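Local coordinates for extracellular solute-binding protein, family 5 (Chelativorans sp., PDB 6WM6) that binds EDTA in the periplasm, probably for delivery to an ABC transporter that takes the chelator into the cell, at residues A[304-315]-A[451-462]. Residues are numbered along the deposited sequence; the frame is centred on the assembly and turned at random.
Sequences ANWYFMGLNSKA and SGNFDLHLNYFS. With SO4 (sulfate ion), chain B.
Asn312 ND2 is gripped by two backbone carbonyls of the loop before strand 456-462: Phe454 O at 2.9 Å, on an almost straight N-H (177°), and Ser451 O, which ND2 meets from above the carbonyl plane. Both oxygens lie in the Asn312 amide plane. CG stands anti to the backbone N (chi1 -174°), which carries the amide across to this loop; there it lies nearly parallel to the Phe454 ring, 10° between planes, with CB over the ring face. OD1 accepts from Lys314 N, closing an Asx turn. With an alanine here, the carbonyls of Phe454 and Ser451 would probably lose their shared donor, and the turn from Asn312 to Lys314 would be freer to shift. Asp455 OD2 forms a salt bridge with Arg408. Strands 305-311 and 456-462 run antiparallel in the mixed sheet of a periplasmic solute-binding fold, strand 524-537 also pairing with 305-311. On one face Phe308 and Phe461 form an offset stack (centroids 4.5 Å apart), and Phe461 CB sits over one face of the Trp306 indole, toward its rim. The other face carries Leu311 CG against Leu456 CD2 (3.7 Å) and Met309 CB against Leu458 CD2, packed against helix 321-330 (Met309, Leu311) and helix 416-429 (Leu458). Farther along, the Asn305 amide lies alongside the Tyr460 ring, and Asn305 OD1 accepts a 2.6 Å bond from Ser462 OG; Tyr460 OH donates to O3 of a sulfate probably from the crystallisation liquor.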
loop_
_atom_site.group_PDB
_atom_site.type_symbol
_atom_site.label_atom_id
_atom_site.label_comp_id
_atom_site.label_asym_id
_atom_site.label_seq_id
_atom_site.Cartn_x
_atom_site.Cartn_y
_atom_site.Cartn_z
ATOM N N ALA A 304 -3.498 5.662 -1.910
ATOM C CA ALA A 304 -4.139 4.361 -1.842
ATOM C C ALA A 304 -4.344 3.917 -0.397
ATOM O O ALA A 304 -5.085 2.939 -0.165
ATOM C CB ALA A 304 -3.293 3.316 -2.579
ATOM N N ASN A 305 -3.699 4.550 0.567
ATOM C CA ASN A 305 -3.900 4.252 1.972
ATOM C C ASN A 305 -5.157 4.958 2.439
ATOM O O ASN A 305 -5.334 6.163 2.203
ATOM C CB ASN A 305 -2.715 4.738 2.816
ATOM C CG ASN A 305 -1.439 3.991 2.528
ATOM O OD1 ASN A 305 -1.471 2.875 2.044
ATOM N ND2 ASN A 305 -0.323 4.596 2.884
ATOM N N TRP A 306 -6.017 4.227 3.144
ATOM C CA TRP A 306 -7.284 4.789 3.638
ATOM C C TRP A 306 -7.462 4.499 5.125
ATOM O O TRP A 306 -7.278 3.357 5.565
ATOM C CB TRP A 306 -8.489 4.324 2.819
ATOM C CG TRP A 306 -8.648 2.844 2.633
ATOM C CD1 TRP A 306 -8.015 2.070 1.718
ATOM C CD2 TRP A 306 -9.552 1.962 3.339
ATOM N NE1 TRP A 306 -8.437 0.756 1.816
ATOM C CE2 TRP A 306 -9.396 0.674 2.794
ATOM C CE3 TRP A 306 -10.471 2.149 4.378
ATOM C CZ2 TRP A 306 -10.135 -0.435 3.237
ATOM C CZ3 TRP A 306 -11.204 1.042 4.812
ATOM C CH2 TRP A 306 -11.035 -0.217 4.241
ATOM N N TYR A 307 -7.814 5.540 5.877
ATOM C CA TYR A 307 -8.089 5.407 7.286
ATOM C C TYR A 307 -9.374 4.621 7.500
ATOM O O TYR A 307 -10.349 4.751 6.741
ATOM C CB TYR A 307 -8.291 6.755 7.944
ATOM C CG TYR A 307 -7.051 7.558 8.186
ATOM C CD1 TYR A 307 -6.047 7.084 9.021
ATOM C CD2 TYR A 307 -6.884 8.814 7.610
ATOM C CE1 TYR A 307 -4.912 7.817 9.244
ATOM C CE2 TYR A 307 -5.743 9.579 7.862
ATOM C CZ TYR A 307 -4.773 9.051 8.687
ATOM O OH TYR A 307 -3.620 9.799 8.918
ATOM N N PHE A 308 -9.383 3.844 8.582
ATOM C CA PHE A 308 -10.548 3.093 8.991
ATOM C C PHE A 308 -10.574 3.042 10.512
ATOM O O PHE A 308 -9.554 3.242 11.192
ATOM C CB PHE A 308 -10.527 1.665 8.433
ATOM C CG PHE A 308 -9.391 0.809 8.959
ATOM C CD1 PHE A 308 -9.439 0.269 10.228
ATOM C CD2 PHE A 308 -8.290 0.505 8.159
ATOM C CE1 PHE A 308 -8.398 -0.544 10.710
ATOM C CE2 PHE A 308 -7.267 -0.306 8.640
ATOM C CZ PHE A 308 -7.321 -0.821 9.910
ATOM N N MET A 309 -11.752 2.704 11.049
ATOM C CA MET A 309 -11.880 2.239 12.420
ATOM C C MET A 309 -12.389 0.805 12.371
ATOM O O MET A 309 -13.479 0.538 11.842
ATOM C CB MET A 309 -12.841 3.083 13.235
ATOM C CG MET A 309 -12.781 2.695 14.712
ATOM S SD MET A 309 -13.960 3.576 15.745
ATOM C CE MET A 309 -15.512 2.917 15.139
ATOM N N GLY A 310 -11.619 -0.118 12.929
ATOM C CA GLY A 310 -12.047 -1.491 13.045
ATOM C C GLY A 310 -12.672 -1.738 14.409
ATOM O O GLY A 310 -12.338 -1.083 15.396
ATOM N N LEU A 311 -13.598 -2.682 14.451
ATOM C CA LEU A 311 -14.371 -2.991 15.644
ATOM C C LEU A 311 -14.195 -4.479 15.933
ATOM O O LEU A 311 -14.286 -5.308 15.030
ATOM C CB LEU A 311 -15.852 -2.638 15.459
ATOM C CG LEU A 311 -16.131 -1.183 15.095
ATOM C CD1 LEU A 311 -16.125 -0.985 13.584
ATOM C CD2 LEU A 311 -17.473 -0.720 15.674
ATOM N N ASN A 312 -13.923 -4.802 17.195
ATOM C CA ASN A 312 -13.585 -6.181 17.556
ATOM C C ASN A 312 -14.861 -7.018 17.645
ATOM O O ASN A 312 -15.504 -7.109 18.684
ATOM C CB ASN A 312 -12.847 -6.174 18.878
ATOM C CG ASN A 312 -12.340 -7.531 19.255
ATOM O OD1 ASN A 312 -12.678 -8.520 18.612
ATOM N ND2 ASN A 312 -11.505 -7.577 20.275
ATOM N N SER A 313 -15.221 -7.674 16.543
ATOM C CA SER A 313 -16.420 -8.504 16.525
ATOM C C SER A 313 -16.180 -9.855 17.180
ATOM O O SER A 313 -17.154 -10.606 17.369
ATOM C CB SER A 313 -16.945 -8.723 15.109
ATOM O OG SER A 313 -16.169 -9.675 14.390
ATOM N N LYS A 314 -14.925 -10.177 17.506
ATOM C CA LYS A 314 -14.613 -11.500 18.056
ATOM C C LYS A 314 -14.829 -11.570 19.556
ATOM O O LYS A 314 -15.126 -12.657 20.081
ATOM C CB LYS A 314 -13.161 -11.872 17.771
ATOM C CG LYS A 314 -12.811 -12.003 16.308
ATOM C CD LYS A 314 -11.332 -12.361 16.168
ATOM C CE LYS A 314 -10.817 -12.089 14.777
ATOM N NZ LYS A 314 -9.386 -12.483 14.651
ATOM N N ALA A 315 -14.669 -10.463 20.273
ATOM C CA ALA A 315 -14.667 -10.509 21.726
ATOM C C ALA A 315 -14.862 -9.125 22.302
ATOM O O ALA A 315 -14.584 -8.118 21.652
ATOM C CB ALA A 315 -13.362 -11.126 22.243
ATOM N N SER A 451 -7.516 -10.669 20.023
ATOM C CA SER A 451 -8.945 -10.658 20.324
ATOM C C SER A 451 -9.208 -10.036 21.685
ATOM O O SER A 451 -10.273 -9.443 21.902
ATOM C CB SER A 451 -9.515 -12.065 20.284
ATOM O OG SER A 451 -9.456 -12.608 18.991
ATOM N N GLY A 452 -8.273 -10.177 22.615
ATOM C CA GLY A 452 -8.440 -9.694 23.954
ATOM C C GLY A 452 -7.896 -8.345 24.335
ATOM O O GLY A 452 -8.077 -7.958 25.491
ATOM N N ASN A 453 -7.258 -7.583 23.413
ATOM C CA ASN A 453 -6.561 -6.367 23.815
ATOM C C ASN A 453 -7.070 -5.070 23.199
ATOM O O ASN A 453 -6.444 -4.020 23.374
ATOM C CB ASN A 453 -5.039 -6.494 23.629
ATOM C CG ASN A 453 -4.604 -6.416 22.177
ATOM O OD1 ASN A 453 -5.416 -6.274 21.253
ATOM N ND2 ASN A 453 -3.295 -6.499 21.957
ATOM N N PHE A 454 -8.202 -5.090 22.497
ATOM C CA PHE A 454 -8.755 -3.859 21.935
ATOM C C PHE A 454 -10.252 -4.037 21.732
ATOM O O PHE A 454 -10.762 -5.149 21.617
ATOM C CB PHE A 454 -8.101 -3.474 20.584
ATOM C CG PHE A 454 -8.616 -4.268 19.411
ATOM C CD1 PHE A 454 -8.257 -5.593 19.251
ATOM C CD2 PHE A 454 -9.465 -3.703 18.493
ATOM C CE1 PHE A 454 -8.719 -6.342 18.193
ATOM C CE2 PHE A 454 -9.951 -4.442 17.419
ATOM C CZ PHE A 454 -9.576 -5.758 17.264
ATOM N N ASP A 455 -10.955 -2.915 21.636
ATOM C CA ASP A 455 -12.337 -2.895 21.176
ATOM C C ASP A 455 -12.513 -2.161 19.864
ATOM O O ASP A 455 -13.295 -2.604 19.009
ATOM C CB ASP A 455 -13.211 -2.252 22.261
ATOM C CG ASP A 455 -13.087 -2.947 23.592
ATOM O OD1 ASP A 455 -13.355 -4.174 23.641
ATOM O OD2 ASP A 455 -12.652 -2.328 24.592
ATOM N N LEU A 456 -11.779 -1.053 19.684
ATOM C CA LEU A 456 -11.808 -0.245 18.477
ATOM C C LEU A 456 -10.362 0.045 18.105
ATOM O O LEU A 456 -9.494 0.160 18.973
ATOM C CB LEU A 456 -12.534 1.079 18.732
ATOM C CG LEU A 456 -13.980 0.974 19.245
ATOM C CD1 LEU A 456 -14.475 2.366 19.677
ATOM C CD2 LEU A 456 -14.884 0.410 18.190
ATOM N N HIS A 457 -10.090 0.134 16.807
ATOM C CA HIS A 457 -8.716 0.366 16.339
ATOM C C HIS A 457 -8.730 1.254 15.102
ATOM O O HIS A 457 -9.408 0.932 14.124
ATOM C CB HIS A 457 -8.014 -0.959 16.017
ATOM C CG HIS A 457 -6.586 -0.823 15.594
ATOM N ND1 HIS A 457 -5.582 -0.531 16.478
ATOM C CD2 HIS A 457 -6.001 -0.916 14.374
ATOM C CE1 HIS A 457 -4.426 -0.480 15.831
ATOM N NE2 HIS A 457 -4.651 -0.724 14.555
ATOM N N LEU A 458 -7.996 2.374 15.154
ATOM C CA LEU A 458 -7.854 3.283 14.024
ATOM C C LEU A 458 -6.517 3.038 13.354
ATOM O O LEU A 458 -5.481 3.055 14.005
ATOM C CB LEU A 458 -7.893 4.734 14.502
ATOM C CG LEU A 458 -9.207 5.330 14.923
ATOM C CD1 LEU A 458 -8.969 6.612 15.708
ATOM C CD2 LEU A 458 -10.058 5.628 13.703
ATOM N N ASN A 459 -6.547 2.811 12.052
ATOM C CA ASN A 459 -5.319 2.546 11.288
ATOM C C ASN A 459 -5.656 2.805 9.818
ATOM O O ASN A 459 -6.665 3.449 9.504
ATOM C CB ASN A 459 -4.832 1.115 11.589
ATOM C CG ASN A 459 -3.336 0.940 11.477
ATOM O OD1 ASN A 459 -2.680 1.497 10.594
ATOM N ND2 ASN A 459 -2.783 0.129 12.373
ATOM N N TYR A 460 -4.807 2.308 8.918
ATOM C CA TYR A 460 -5.084 2.420 7.495
ATOM C C TYR A 460 -4.811 1.088 6.798
ATOM O O TYR A 460 -3.971 0.302 7.248
ATOM C CB TYR A 460 -4.279 3.550 6.808
ATOM C CG TYR A 460 -2.775 3.326 6.754
ATOM C CD1 TYR A 460 -2.177 2.606 5.713
ATOM C CD2 TYR A 460 -1.948 3.811 7.749
ATOM C CE1 TYR A 460 -0.806 2.392 5.679
ATOM C CE2 TYR A 460 -0.571 3.601 7.709
ATOM C CZ TYR A 460 -0.027 2.887 6.676
ATOM O OH TYR A 460 1.354 2.666 6.655
ATOM N N PHE A 461 -5.528 0.851 5.708
ATOM C CA PHE A 461 -5.228 -0.219 4.767
ATOM C C PHE A 461 -4.676 0.399 3.487
ATOM O O PHE A 461 -5.049 1.501 3.104
ATOM C CB PHE A 461 -6.493 -1.015 4.422
ATOM C CG PHE A 461 -6.838 -2.095 5.409
ATOM C CD1 PHE A 461 -5.899 -3.017 5.787
ATOM C CD2 PHE A 461 -8.114 -2.190 5.955
ATOM C CE1 PHE A 461 -6.222 -4.029 6.682
ATOM C CE2 PHE A 461 -8.418 -3.193 6.863
ATOM C CZ PHE A 461 -7.477 -4.100 7.214
ATOM N N SER A 462 -3.853 -0.355 2.772
ATOM C CA SER A 462 -3.264 0.077 1.501
ATOM C C SER A 462 -4.013 -0.647 0.380
ATOM O O SER A 462 -3.901 -1.875 0.227
ATOM C CB SER A 462 -1.777 -0.301 1.445
ATOM O OG SER A 462 -1.049 0.307 2.484
HETATM S S SO4 B . 3.827 0.386 4.840
HETATM O O1 SO4 B . 4.492 0.466 3.537
HETATM O O2 SO4 B . 4.651 1.051 5.836
HETATM O O3 SO4 B . 2.496 1.048 4.762
HETATM O O4 SO4 B . 3.659 -1.018 5.199
HETATM O O HOH W 1 -14.953 -5.359 21.793
#